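Local coordinates for cytochrome c (Pseudomonas aeruginosa, PDB 6RTE), which is the dihydro-heme d1 dehydrogenase NirN, a c-type cytochrome with an eight-bladed beta-propeller that acts as an oxidoreductase in heme d1 biosynthesis, at residues R177-R191 / F195-N209. Sequence-based numbering, arbitrary orientation.
With HEC (heme c), chain C.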
ATOM      1  N   ARG A 177       7.598  -3.230  11.377  1.00 28.99           N
ATOM      2  CA  ARG A 177       6.349  -3.679  11.964  1.00 28.37           C
ATOM      3  C   ARG A 177       5.739  -4.754  11.077  1.00 30.26           C
ATOM      4  O   ARG A 177       6.042  -4.868   9.883  1.00 31.91           O
ATOM      5  CB  ARG A 177       5.379  -2.516  12.144  1.00 26.49           C
ATOM      6  CG  ARG A 177       5.856  -1.443  13.118  1.00 26.98           C
ATOM      7  CD  ARG A 177       5.675  -1.865  14.569  1.00 29.53           C
ATOM      8  NE  ARG A 177       6.275  -0.903  15.495  1.00 30.39           N
ATOM      9  CZ  ARG A 177       6.090  -0.909  16.813  1.00 30.49           C
ATOM     10  NH1 ARG A 177       5.288  -1.813  17.365  1.00 30.26           N
ATOM     11  NH2 ARG A 177       6.681   0.001  17.581  1.00 30.07           N
ATOM     12  N   TYR A 178       4.870  -5.563  11.682  1.00 31.52           N
ATOM     13  CA  TYR A 178       4.310  -6.715  10.993  1.00 31.66           C
ATOM     14  C   TYR A 178       3.361  -6.283   9.881  1.00 29.36           C
ATOM     15  O   TYR A 178       2.513  -5.419  10.073  1.00 27.72           O
ATOM     16  CB  TYR A 178       3.592  -7.603  12.017  1.00 33.10           C
ATOM     17  CG  TYR A 178       2.915  -8.818  11.449  1.00 32.49           C
ATOM     18  CD1 TYR A 178       3.635  -9.965  11.151  1.00 34.60           C
ATOM     19  CD2 TYR A 178       1.538  -8.829  11.233  1.00 30.07           C
ATOM     20  CE1 TYR A 178       3.008 -11.087  10.643  1.00 35.81           C
ATOM     21  CE2 TYR A 178       0.906  -9.946  10.729  1.00 31.28           C
ATOM     22  CZ  TYR A 178       1.643 -11.069  10.436  1.00 34.71           C
ATOM     23  OH  TYR A 178       1.008 -12.182   9.932  1.00 36.97           O
ATOM     24  N   ALA A 179       3.520  -6.898   8.707  1.00 29.14           N
ATOM     25  CA  ALA A 179       2.595  -6.758   7.581  1.00 29.64           C
ATOM     26  C   ALA A 179       2.412  -5.287   7.181  1.00 27.98           C
ATOM     27  O   ALA A 179       1.352  -4.682   7.338  1.00 28.29           O
ATOM     28  CB  ALA A 179       1.242  -7.408   7.916  1.00 29.85           C
ATOM     29  N   LEU A 180       3.481  -4.734   6.621  1.00 28.06           N
ATOM     30  CA  LEU A 180       3.410  -3.375   6.103  1.00 29.66           C
ATOM     31  C   LEU A 180       2.351  -3.282   5.005  1.00 32.67           C
ATOM     32  O   LEU A 180       2.188  -4.200   4.198  1.00 33.51           O
ATOM     33  CB  LEU A 180       4.767  -2.945   5.552  1.00 30.42           C
ATOM     34  CG  LEU A 180       5.914  -2.839   6.559  1.00 29.35           C
ATOM     35  CD1 LEU A 180       7.170  -2.303   5.864  1.00 30.84           C
ATOM     36  CD2 LEU A 180       5.523  -1.951   7.716  1.00 26.05           C
ATOM     37  N   HIS A 181       1.642  -2.161   4.981  1.00 34.16           N
ATOM     38  CA  HIS A 181       0.493  -1.951   4.111  1.00 38.80           C
ATOM     39  C   HIS A 181       0.656  -0.671   3.310  1.00 39.84           C
ATOM     40  O   HIS A 181       1.024   0.361   3.866  1.00 37.51           O
ATOM     41  CB  HIS A 181      -0.815  -1.813   4.915  1.00 42.94           C
ATOM     42  CG  HIS A 181      -1.572  -3.086   5.071  1.00 48.97           C
ATOM     43  ND1 HIS A 181      -2.890  -3.114   5.472  1.00 50.23           N
ATOM     44  CD2 HIS A 181      -1.202  -4.377   4.895  1.00 51.62           C
ATOM     45  CE1 HIS A 181      -3.301  -4.369   5.528  1.00 51.39           C
ATOM     46  NE2 HIS A 181      -2.296  -5.153   5.185  1.00 51.98           N
ATOM     47  N   GLY A 182       0.341  -0.733   2.020  1.00 43.14           N
ATOM     48  CA  GLY A 182       0.120   0.467   1.242  1.00 46.32           C
ATOM     49  C   GLY A 182       1.344   1.057   0.578  1.00 47.88           C
ATOM     50  O   GLY A 182       1.206   2.025  -0.182  1.00 51.62           O
ATOM     51  N   GLY A 183       2.528   0.509   0.822  1.00 45.35           N
ATOM     52  CA  GLY A 183       3.730   1.051   0.231  1.00 41.84           C
ATOM     53  C   GLY A 183       4.178   2.312   0.952  1.00 37.09           C
ATOM     54  O   GLY A 183       3.363   3.111   1.416  1.00 35.31           O
ATOM     55  N   PRO A 184       5.485   2.514   1.049  1.00 34.41           N
ATOM     56  CA  PRO A 184       5.999   3.651   1.811  1.00 31.84           C
ATOM     57  C   PRO A 184       5.767   4.968   1.092  1.00 28.91           C
ATOM     58  O   PRO A 184       5.695   5.029  -0.136  1.00 28.85           O
ATOM     59  CB  PRO A 184       7.502   3.352   1.909  1.00 35.26           C
ATOM     60  CG  PRO A 184       7.793   2.624   0.642  1.00 37.73           C
ATOM     61  CD  PRO A 184       6.567   1.792   0.347  1.00 36.47           C
ATOM     62  N   LYS A 185       5.696   6.041   1.879  1.00 27.24           N
ATOM     63  CA  LYS A 185       5.662   7.392   1.346  1.00 27.10           C
ATOM     64  C   LYS A 185       6.893   8.160   1.818  1.00 24.69           C
ATOM     65  O   LYS A 185       7.479   7.860   2.864  1.00 24.22           O
ATOM     66  CB  LYS A 185       4.391   8.137   1.771  1.00 27.21           C
ATOM     67  CG  LYS A 185       3.088   7.463   1.308  1.00 30.45           C
ATOM     68  CD  LYS A 185       2.924   7.499  -0.216  1.00 36.72           C
ATOM     69  CE  LYS A 185       1.482   7.174  -0.612  1.00 43.72           C
ATOM     70  NZ  LYS A 185       1.062   5.824  -0.166  1.00 47.85           N
ATOM     71  N   PHE A 186       7.269   9.171   1.035  1.00 25.09           N
ATOM     72  CA  PHE A 186       8.475   9.930   1.267  1.00 25.61           C
ATOM     73  C   PHE A 186       8.148  11.378   1.593  1.00 24.87           C
ATOM     74  O   PHE A 186       7.126  11.925   1.157  1.00 24.17           O
ATOM     75  CB  PHE A 186       9.397   9.886   0.035  1.00 27.77           C
ATOM     76  CG  PHE A 186       9.924   8.516  -0.288  1.00 29.65           C
ATOM     77  CD1 PHE A 186       9.210   7.659  -1.111  1.00 32.85           C
ATOM     78  CD2 PHE A 186      11.140   8.086   0.224  1.00 28.53           C
ATOM     79  CE1 PHE A 186       9.700   6.390  -1.423  1.00 33.83           C
ATOM     80  CE2 PHE A 186      11.641   6.818  -0.080  1.00 30.44           C
ATOM     81  CZ  PHE A 186      10.931   5.976  -0.910  1.00 32.37           C
ATOM     82  N   SER A 187       9.026  11.994   2.366  1.00 24.69           N
ATOM     83  CA  SER A 187       9.041  13.438   2.467  1.00 24.26           C
ATOM     84  C   SER A 187       9.372  14.054   1.101  1.00 26.18           C
ATOM     85  O   SER A 187       9.956  13.393   0.242  1.00 24.94           O
ATOM     86  CB  SER A 187      10.067  13.869   3.502  1.00 22.94           C
ATOM     87  OG  SER A 187      11.357  13.420   3.129  1.00 23.00           O
ATOM     88  N   PRO A 188       9.020  15.324   0.893  1.00 28.16           N
ATOM     89  CA  PRO A 188       9.245  15.952  -0.430  1.00 29.02           C
ATOM     90  C   PRO A 188      10.691  15.925  -0.911  1.00 27.00           C
ATOM     91  O   PRO A 188      10.919  15.832  -2.118  1.00 27.01           O
ATOM     92  CB  PRO A 188       8.769  17.396  -0.212  1.00 31.84           C
ATOM     93  CG  PRO A 188       7.718  17.280   0.865  1.00 33.32           C
ATOM     94  CD  PRO A 188       8.205  16.179   1.786  1.00 31.49           C
ATOM     95  N   ASP A 189      11.667  16.040  -0.012  1.00 27.85           N
ATOM     96  CA  ASP A 189      13.074  15.985  -0.377  1.00 29.16           C
ATOM     97  C   ASP A 189      13.620  14.559  -0.413  1.00 27.60           C
ATOM     98  O   ASP A 189      14.797  14.368  -0.729  1.00 27.81           O
ATOM     99  CB  ASP A 189      13.910  16.825   0.601  1.00 31.49           C
ATOM    100  CG  ASP A 189      13.840  16.307   2.040  1.00 31.74           C
ATOM    101  OD1 ASP A 189      13.170  15.275   2.297  1.00 30.97           O
ATOM    102  OD2 ASP A 189      14.460  16.935   2.923  1.00 32.65           O
ATOM    103  N   GLY A 190      12.806  13.566  -0.077  1.00 25.68           N
ATOM    104  CA  GLY A 190      13.221  12.188  -0.171  1.00 24.61           C
ATOM    105  C   GLY A 190      14.069  11.689   0.973  1.00 25.08           C
ATOM    106  O   GLY A 190      14.549  10.555   0.911  1.00 25.41           O
ATOM    107  N   ARG A 191      14.287  12.495   2.004  1.00 25.14           N
ATOM    108  CA  ARG A 191      15.128  12.066   3.115  1.00 26.93           C
ATOM    109  C   ARG A 191      14.395  11.120   4.060  1.00 24.82           C
ATOM    110  O   ARG A 191      15.011  10.194   4.618  1.00 26.01           O
ATOM    111  CB  ARG A 191      15.628  13.276   3.904  1.00 27.57           C
ATOM    112  CG  ARG A 191      16.308  12.870   5.207  1.00 28.93           C
ATOM    113  CD  ARG A 191      16.819  14.054   5.994  1.00 29.73           C
ATOM    114  NE  ARG A 191      17.238  13.637   7.332  1.00 28.69           N
ATOM    115  CZ  ARG A 191      17.637  14.472   8.282  1.00 27.13           C
ATOM    116  NH1 ARG A 191      17.711  15.783   8.043  1.00 28.21           N
ATOM    117  NH2 ARG A 191      17.985  13.992   9.462  1.00 24.74           N
ATOM    118  N   PHE A 195       6.115   4.444   6.869  1.00 22.23           N
ATOM    119  CA  PHE A 195       5.527   3.132   6.687  1.00 24.03           C
ATOM    120  C   PHE A 195       4.238   3.027   7.501  1.00 25.30           C
ATOM    121  O   PHE A 195       4.155   3.546   8.617  1.00 24.95           O
ATOM    122  CB  PHE A 195       6.485   2.023   7.149  1.00 25.72           C
ATOM    123  CG  PHE A 195       7.814   2.014   6.443  1.00 25.25           C
ATOM    124  CD1 PHE A 195       7.978   1.316   5.252  1.00 25.93           C
ATOM    125  CD2 PHE A 195       8.909   2.669   6.994  1.00 25.41           C
ATOM    126  CE1 PHE A 195       9.224   1.282   4.606  1.00 26.72           C
ATOM    127  CE2 PHE A 195      10.158   2.639   6.360  1.00 26.35           C
ATOM    128  CZ  PHE A 195      10.313   1.947   5.165  1.00 27.00           C
ATOM    129  N   ALA A 196       3.251   2.328   6.958  1.00 25.13           N
ATOM    130  CA  ALA A 196       2.048   1.975   7.705  1.00 23.89           C
ATOM    131  C   ALA A 196       1.951   0.461   7.770  1.00 24.27           C
ATOM    132  O   ALA A 196       2.260  -0.235   6.793  1.00 23.54           O
ATOM    133  CB  ALA A 196       0.794   2.569   7.060  1.00 23.80           C
ATOM    134  N   SER A 197       1.539  -0.057   8.922  1.00 24.55           N
ATOM    135  CA  SER A 197       1.378  -1.495   9.078  1.00 23.88           C
ATOM    136  C   SER A 197      -0.099  -1.839   9.207  1.00 21.89           C
ATOM    137  O   SER A 197      -0.942  -1.000   9.548  1.00 20.70           O
ATOM    138  CB  SER A 197       2.162  -2.027  10.295  1.00 24.59           C
ATOM    139  OG  SER A 197       1.432  -1.890  11.502  1.00 24.60           O
ATOM    140  N   ARG A 198      -0.393  -3.107   8.925  1.00 23.38           N
ATOM    141  CA  ARG A 198      -1.763  -3.590   8.958  1.00 24.82           C
ATOM    142  C   ARG A 198      -2.442  -3.275  10.279  1.00 24.63           C
ATOM    143  O   ARG A 198      -3.606  -2.847  10.309  1.00 23.45           O
ATOM    144  CB  ARG A 198      -1.778  -5.101   8.711  1.00 27.48           C
ATOM    145  CG  ARG A 198      -3.183  -5.716   8.739  1.00 27.97           C
ATOM    146  CD  ARG A 198      -3.112  -7.223   8.701  1.00 28.04           C
ATOM    147  NE  ARG A 198      -2.959  -7.789  10.032  1.00 27.37           N
ATOM    148  CZ  ARG A 198      -2.727  -9.075  10.286  1.00 27.71           C
ATOM    149  NH1 ARG A 198      -2.594  -9.960   9.297  1.00 26.76           N
ATOM    150  NH2 ARG A 198      -2.617  -9.479  11.544  1.00 29.72           N
ATOM    151  N   ASP A 199      -1.748  -3.501  11.388  1.00 24.69           N
ATOM    152  CA  ASP A 199      -2.353  -3.382  12.712  1.00 25.19           C
ATOM    153  C   ASP A 199      -2.217  -1.984  13.300  1.00 23.63           C
ATOM    154  O   ASP A 199      -2.436  -1.799  14.503  1.00 23.64           O
ATOM    155  CB  ASP A 199      -1.760  -4.446  13.634  1.00 25.97           C
ATOM    156  CG  ASP A 199      -1.998  -5.852  13.109  1.00 27.71           C
ATOM    157  OD1 ASP A 199      -2.992  -6.033  12.365  1.00 27.58           O
ATOM    158  OD2 ASP A 199      -1.203  -6.769  13.415  1.00 28.63           O
ATOM    159  N   GLY A 200      -1.873  -0.994  12.478  1.00 22.89           N
ATOM    160  CA  GLY A 200      -2.069   0.405  12.836  1.00 22.06           C
ATOM    161  C   GLY A 200      -0.816   1.178  13.178  1.00 22.83           C
ATOM    162  O   GLY A 200      -0.926   2.350  13.561  1.00 22.82           O
ATOM    163  N   TRP A 201       0.362   0.580  13.045  1.00 23.51           N
ATOM    164  CA  TRP A 201       1.602   1.237  13.434  1.00 23.44           C
ATOM    165  C   TRP A 201       2.164   2.056  12.279  1.00 23.42           C
ATOM    166  O   TRP A 201       2.180   1.610  11.127  1.00 22.87           O
ATOM    167  CB  TRP A 201       2.634   0.218  13.901  1.00 24.54           C
ATOM    168  CG  TRP A 201       2.305  -0.348  15.239  1.00 25.67           C
ATOM    169  CD1 TRP A 201       1.609  -1.503  15.496  1.00 27.89           C
ATOM    170  CD2 TRP A 201       2.625   0.216  16.510  1.00 26.22           C
ATOM    171  NE1 TRP A 201       1.487  -1.687  16.853  1.00 28.68           N
ATOM    172  CE2 TRP A 201       2.097  -0.649  17.498  1.00 27.90           C
ATOM    173  CE3 TRP A 201       3.301   1.363  16.917  1.00 25.63           C
ATOM    174  CZ2 TRP A 201       2.237  -0.398  18.854  1.00 29.28           C
ATOM    175  CZ3 TRP A 201       3.434   1.612  18.268  1.00 27.02           C
ATOM    176  CH2 TRP A 201       2.910   0.735  19.218  1.00 28.22           C
ATOM    177  N   VAL A 202       2.612   3.265  12.595  1.00 22.64           N
ATOM    178  CA  VAL A 202       3.262   4.144  11.628  1.00 23.15           C
ATOM    179  C   VAL A 202       4.711   4.317  12.064  1.00 22.66           C
ATOM    180  O   VAL A 202       4.975   4.595  13.244  1.00 22.89           O
ATOM    181  CB  VAL A 202       2.557   5.506  11.529  1.00 20.90           C
ATOM    182  CG1 VAL A 202       3.260   6.393  10.507  1.00 18.83           C
ATOM    183  CG2 VAL A 202       1.085   5.331  11.174  1.00 21.72           C
ATOM    184  N   THR A 203       5.640   4.171  11.115  1.00 22.32           N
ATOM    185  CA  THR A 203       7.072   4.249  11.377  1.00 23.15           C
ATOM    186  C   THR A 203       7.682   5.348  10.513  1.00 23.26           C
ATOM    187  O   THR A 203       7.439   5.402   9.304  1.00 24.13           O
ATOM    188  CB  THR A 203       7.769   2.903  11.085  1.00 26.53           C
ATOM    189  OG1 THR A 203       7.145   1.855  11.844  1.00 28.06           O
ATOM    190  CG2 THR A 203       9.268   2.948  11.435  1.00 28.29           C
ATOM    191  N   LEU A 204       8.466   6.224  11.138  1.00 22.65           N
ATOM    192  CA  LEU A 204       9.236   7.254  10.446  1.00 22.03           C
ATOM    193  C   LEU A 204      10.703   6.853  10.460  1.00 22.00           C
ATOM    194  O   LEU A 204      11.277   6.625  11.528  1.00 22.64           O
ATOM    195  CB  LEU A 204       9.039   8.615  11.112  1.00 22.84           C
ATOM    196  CG  LEU A 204       9.918   9.775  10.626  1.00 23.73           C
ATOM    197  CD1 LEU A 204       9.827   9.960   9.117  1.00 23.22           C
ATOM    198  CD2 LEU A 204       9.519  11.050  11.370  1.00 24.32           C
ATOM    199  N   TYR A 205      11.314   6.784   9.274  1.00 21.93           N
ATOM    200  CA  TYR A 205      12.689   6.333   9.108  1.00 23.46           C
ATOM    201  C   TYR A 205      13.485   7.409   8.391  1.00 24.34           C
ATOM    202  O   TYR A 205      13.047   7.923   7.359  1.00 22.90           O
ATOM    203  CB  TYR A 205      12.730   5.024   8.315  1.00 23.79           C
ATOM    204  CG  TYR A 205      14.083   4.361   8.248  1.00 25.33           C
ATOM    205  CD1 TYR A 205      14.515   3.531   9.270  1.00 26.60           C
ATOM    206  CD2 TYR A 205      14.912   4.541   7.151  1.00 25.00           C
ATOM    207  CE1 TYR A 205      15.748   2.901   9.208  1.00 27.43           C
ATOM    208  CE2 TYR A 205      16.155   3.915   7.085  1.00 25.32           C
ATOM    209  CZ  TYR A 205      16.557   3.100   8.117  1.00 26.74           C
ATOM    210  OH  TYR A 205      17.762   2.477   8.064  1.00 27.66           O
ATOM    211  N   ASP A 206      14.654   7.737   8.934  1.00 26.57           N
ATOM    212  CA  ASP A 206      15.542   8.752   8.381  1.00 26.47           C
ATOM    213  C   ASP A 206      16.572   8.060   7.496  1.00 26.86           C
ATOM    214  O   ASP A 206      17.483   7.396   7.997  1.00 27.18           O
ATOM    215  CB  ASP A 206      16.219   9.529   9.504  1.00 28.05           C
ATOM    216  CG  ASP A 206      17.210  10.570   8.989  1.00 28.28           C
ATOM    217  OD1 ASP A 206      17.321  10.761   7.757  1.00 27.62           O
ATOM    218  OD2 ASP A 206      17.881  11.188   9.836  1.00 28.62           O
ATOM    219  N   LEU A 207      16.426   8.209   6.176  1.00 26.31           N
ATOM    220  CA  LEU A 207      17.337   7.526   5.260  1.00 27.47           C
ATOM    221  C   LEU A 207      18.758   8.042   5.390  1.00 26.69           C
ATOM    222  O   LEU A 207      19.713   7.269   5.212  1.00 28.59           O
ATOM    223  CB  LEU A 207      16.853   7.675   3.818  1.00 28.58           C
ATOM    224  CG  LEU A 207      15.592   6.888   3.443  1.00 27.69           C
ATOM    225  CD1 LEU A 207      15.013   7.396   2.125  1.00 27.44           C
ATOM    226  CD2 LEU A 207      15.898   5.396   3.365  1.00 28.44           C
ATOM    227  N   TYR A 208      18.937   9.332   5.699  1.00 25.58           N
ATOM    228  CA  TYR A 208      20.293   9.865   5.793  1.00 26.27           C
ATOM    229  C   TYR A 208      21.066   9.243   6.953  1.00 26.53           C
ATOM    230  O   TYR A 208      22.269   8.982   6.835  1.00 28.18           O
ATOM    231  CB  TYR A 208      20.286  11.386   5.961  1.00 27.13           C
ATOM    232  CG  TYR A 208      19.898  12.165   4.733  1.00 29.20           C
ATOM    233  CD1 TYR A 208      19.449  11.527   3.588  1.00 29.35           C
ATOM    234  CD2 TYR A 208      19.971  13.553   4.729  1.00 33.28           C
ATOM    235  CE1 TYR A 208      19.066  12.242   2.475  1.00 32.55           C
ATOM    236  CE2 TYR A 208      19.599  14.280   3.615  1.00 35.96           C
ATOM    237  CZ  TYR A 208      19.150  13.618   2.489  1.00 36.77           C
ATOM    238  OH  TYR A 208      18.777  14.326   1.376  1.00 39.72           O
ATOM    239  N   ASN A 209      20.413   9.028   8.082  1.00 26.70           N
ATOM    240  CA  ASN A 209      21.095   8.464   9.244  1.00 29.08           C
ATOM    241  C   ASN A 209      20.808   6.987   9.443  1.00 30.50           C
ATOM    242  O   ASN A 209      21.357   6.386  10.370  1.00 31.38           O
ATOM    243  CB  ASN A 209      20.718   9.250  10.498  1.00 29.57           C
ATOM    244  CG  ASN A 209      21.386  10.625  10.535  1.00 30.22           C
ATOM    245  OD1 ASN A 209      22.559  10.741  10.855  1.00 31.33           O
ATOM    246  ND2 ASN A 209      20.634  11.658  10.174  1.00 29.46           N
TER
HETATM  247 FE   HEC C 501       0.187 -16.506  17.491  1.00 29.87          FE
HETATM  248  CHA HEC C 501       0.742 -15.431  14.347  1.00 33.69           C
HETATM  249  CHB HEC C 501      -3.032 -17.411  16.655  1.00 31.08           C
HETATM  250  CHC HEC C 501      -0.267 -17.943  20.638  1.00 36.51           C
HETATM  251  CHD HEC C 501       3.103 -15.184  18.557  1.00 40.73           C
HETATM  252  NA  HEC C 501      -0.932 -16.449  15.842  1.00 31.19           N
HETATM  253  C1A HEC C 501      -0.496 -15.955  14.636  1.00 31.43           C
HETATM  254  C2A HEC C 501      -1.540 -16.062  13.684  1.00 28.69           C
HETATM  255  C3A HEC C 501      -2.595 -16.620  14.325  1.00 27.20           C
HETATM  256  C4A HEC C 501      -2.225 -16.857  15.673  1.00 29.28           C
HETATM  257  CMA HEC C 501      -3.929 -16.918  13.710  1.00 25.90           C
HETATM  258  CAA HEC C 501      -1.485 -15.633  12.234  1.00 28.12           C
HETATM  259  CBA HEC C 501      -1.874 -14.146  12.153  1.00 28.73           C
HETATM  260  CGA HEC C 501      -1.780 -13.507  10.790  1.00 30.35           C
HETATM  261  O1A HEC C 501      -1.944 -12.265  10.681  1.00 31.35           O
HETATM  262  O2A HEC C 501      -1.536 -14.176   9.780  1.00 30.95           O
HETATM  263  NB  HEC C 501      -1.384 -17.497  18.467  1.00 34.43           N
HETATM  264  C1B HEC C 501      -2.581 -17.744  17.944  1.00 33.65           C
HETATM  265  C2B HEC C 501      -3.387 -18.424  18.903  1.00 33.99           C
HETATM  266  C3B HEC C 501      -2.635 -18.597  20.032  1.00 36.46           C
HETATM  267  C4B HEC C 501      -1.327 -17.980  19.721  1.00 35.57           C
HETATM  268  CMB HEC C 501      -4.804 -18.868  18.687  1.00 32.47           C
HETATM  269  CAB HEC C 501      -2.918 -19.265  21.336  1.00 39.39           C
HETATM  270  CBB HEC C 501      -3.698 -20.555  21.089  1.00 42.50           C
HETATM  271  NC  HEC C 501       1.227 -16.575  19.300  1.00 38.07           N
HETATM  272  C1C HEC C 501       0.890 -17.192  20.456  1.00 38.35           C
HETATM  273  C2C HEC C 501       1.904 -16.952  21.408  1.00 39.72           C
HETATM  274  C3C HEC C 501       2.882 -16.171  20.808  1.00 38.80           C
HETATM  275  C4C HEC C 501       2.424 -15.928  19.479  1.00 40.34           C
HETATM  276  CMC HEC C 501       1.868 -17.484  22.809  1.00 41.88           C
HETATM  277  CAC HEC C 501       4.138 -15.582  21.320  1.00 32.54           C
HETATM  278  CBC HEC C 501       5.310 -16.478  21.703  1.00 39.72           C
HETATM  279  ND  HEC C 501       1.590 -15.541  16.654  1.00 37.67           N
HETATM  280  C1D HEC C 501       2.702 -15.076  17.229  1.00 40.28           C
HETATM  281  C2D HEC C 501       3.540 -14.381  16.243  1.00 41.82           C
HETATM  282  C3D HEC C 501       2.899 -14.449  15.072  1.00 40.26           C
HETATM  283  C4D HEC C 501       1.657 -15.177  15.354  1.00 38.01           C
HETATM  284  CMD HEC C 501       4.871 -13.725  16.500  1.00 44.44           C
HETATM  285  CAD HEC C 501       3.353 -13.865  13.757  1.00 41.25           C
HETATM  286  CBD HEC C 501       4.241 -14.849  12.991  1.00 42.59           C
HETATM  287  CGD HEC C 501       4.709 -14.306  11.660  1.00 43.52           C
HETATM  288  O1D HEC C 501       5.718 -13.587  11.616  1.00 44.38           O
HETATM  289  O2D HEC C 501       4.115 -14.564  10.604  1.00 43.64           O
HETATM  290  O   HOH W   1       7.810  -0.580  10.390  1.00 28.27           O
HETATM  291  O   HOH W   2       1.268  -4.443  12.213  1.00 35.67           O
HETATM  292  O   HOH W   3       3.612   1.063   4.401  1.00 36.41           O
HETATM  293  O   HOH W   4      17.008  12.892  -0.404  1.00 31.73           O
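Arg191 grips Asp206 side-on in a tightly packed part of this contact, NE bonding to OD1 at 2.9 Å and NH2 to OD2 at 2.8 Å. Both bonds are nearly straight and lie in the guanidinium plane, yet they strike the carboxylate from above its plane. Tyr208 N and Asn209 ND2, which also bonds to Pro137 O, reach the same two oxygens from the other face, so four donors pin the carboxylate, and OD1 closes an Asx turn. Extended from CG to NE, with chi1 at 170°, the Arg191 chain lies over the Tyr208 ring, CG 3.6 Å from its centroid. Leu207 N bonds back to Arg191 O, and the Leu207 side chain meets the edge of Phe186.

Packing is equally close where the Arg177 guanidinium lies flat on the Trp201 indole, planes 10° apart, a cation-pi stack reached by a bend at chi2; its NE forms a salt bridge with Glu215. Arg198 CB sits over the His181 ring, and Arg198 NE is held by Asp199 OD1, which helps aim the guanidinium at heme c. Arg198 NH1 and NH2 both bond to propionate O1A, NH1 at 2.8 Å; Tyr178 OH adds a weak bond, its CE2 over one guanidinium face, planes 77° apart.

The looser side is watery. Leu180 and Ser197 form a non-hydrogen-bonded pair, but beside exposed Gly182 a water spans His181 O and Ala196 N, opening the ladder, although His181 N bonds to Ala196 O. At the exposed Pro188-Asp189 turn, another water links Asp189 O to Tyr208 OH.

Within the propeller blade, strand 192-197 lies between 183-186 and 201-206, and 211-217 follows outside 201-206. Pro184 and Leu180 pack against Phe195, helix 497-501 touches Phe186 and Leu207, and strand 221-227 of the next sheet packs on Ala196 and Val202.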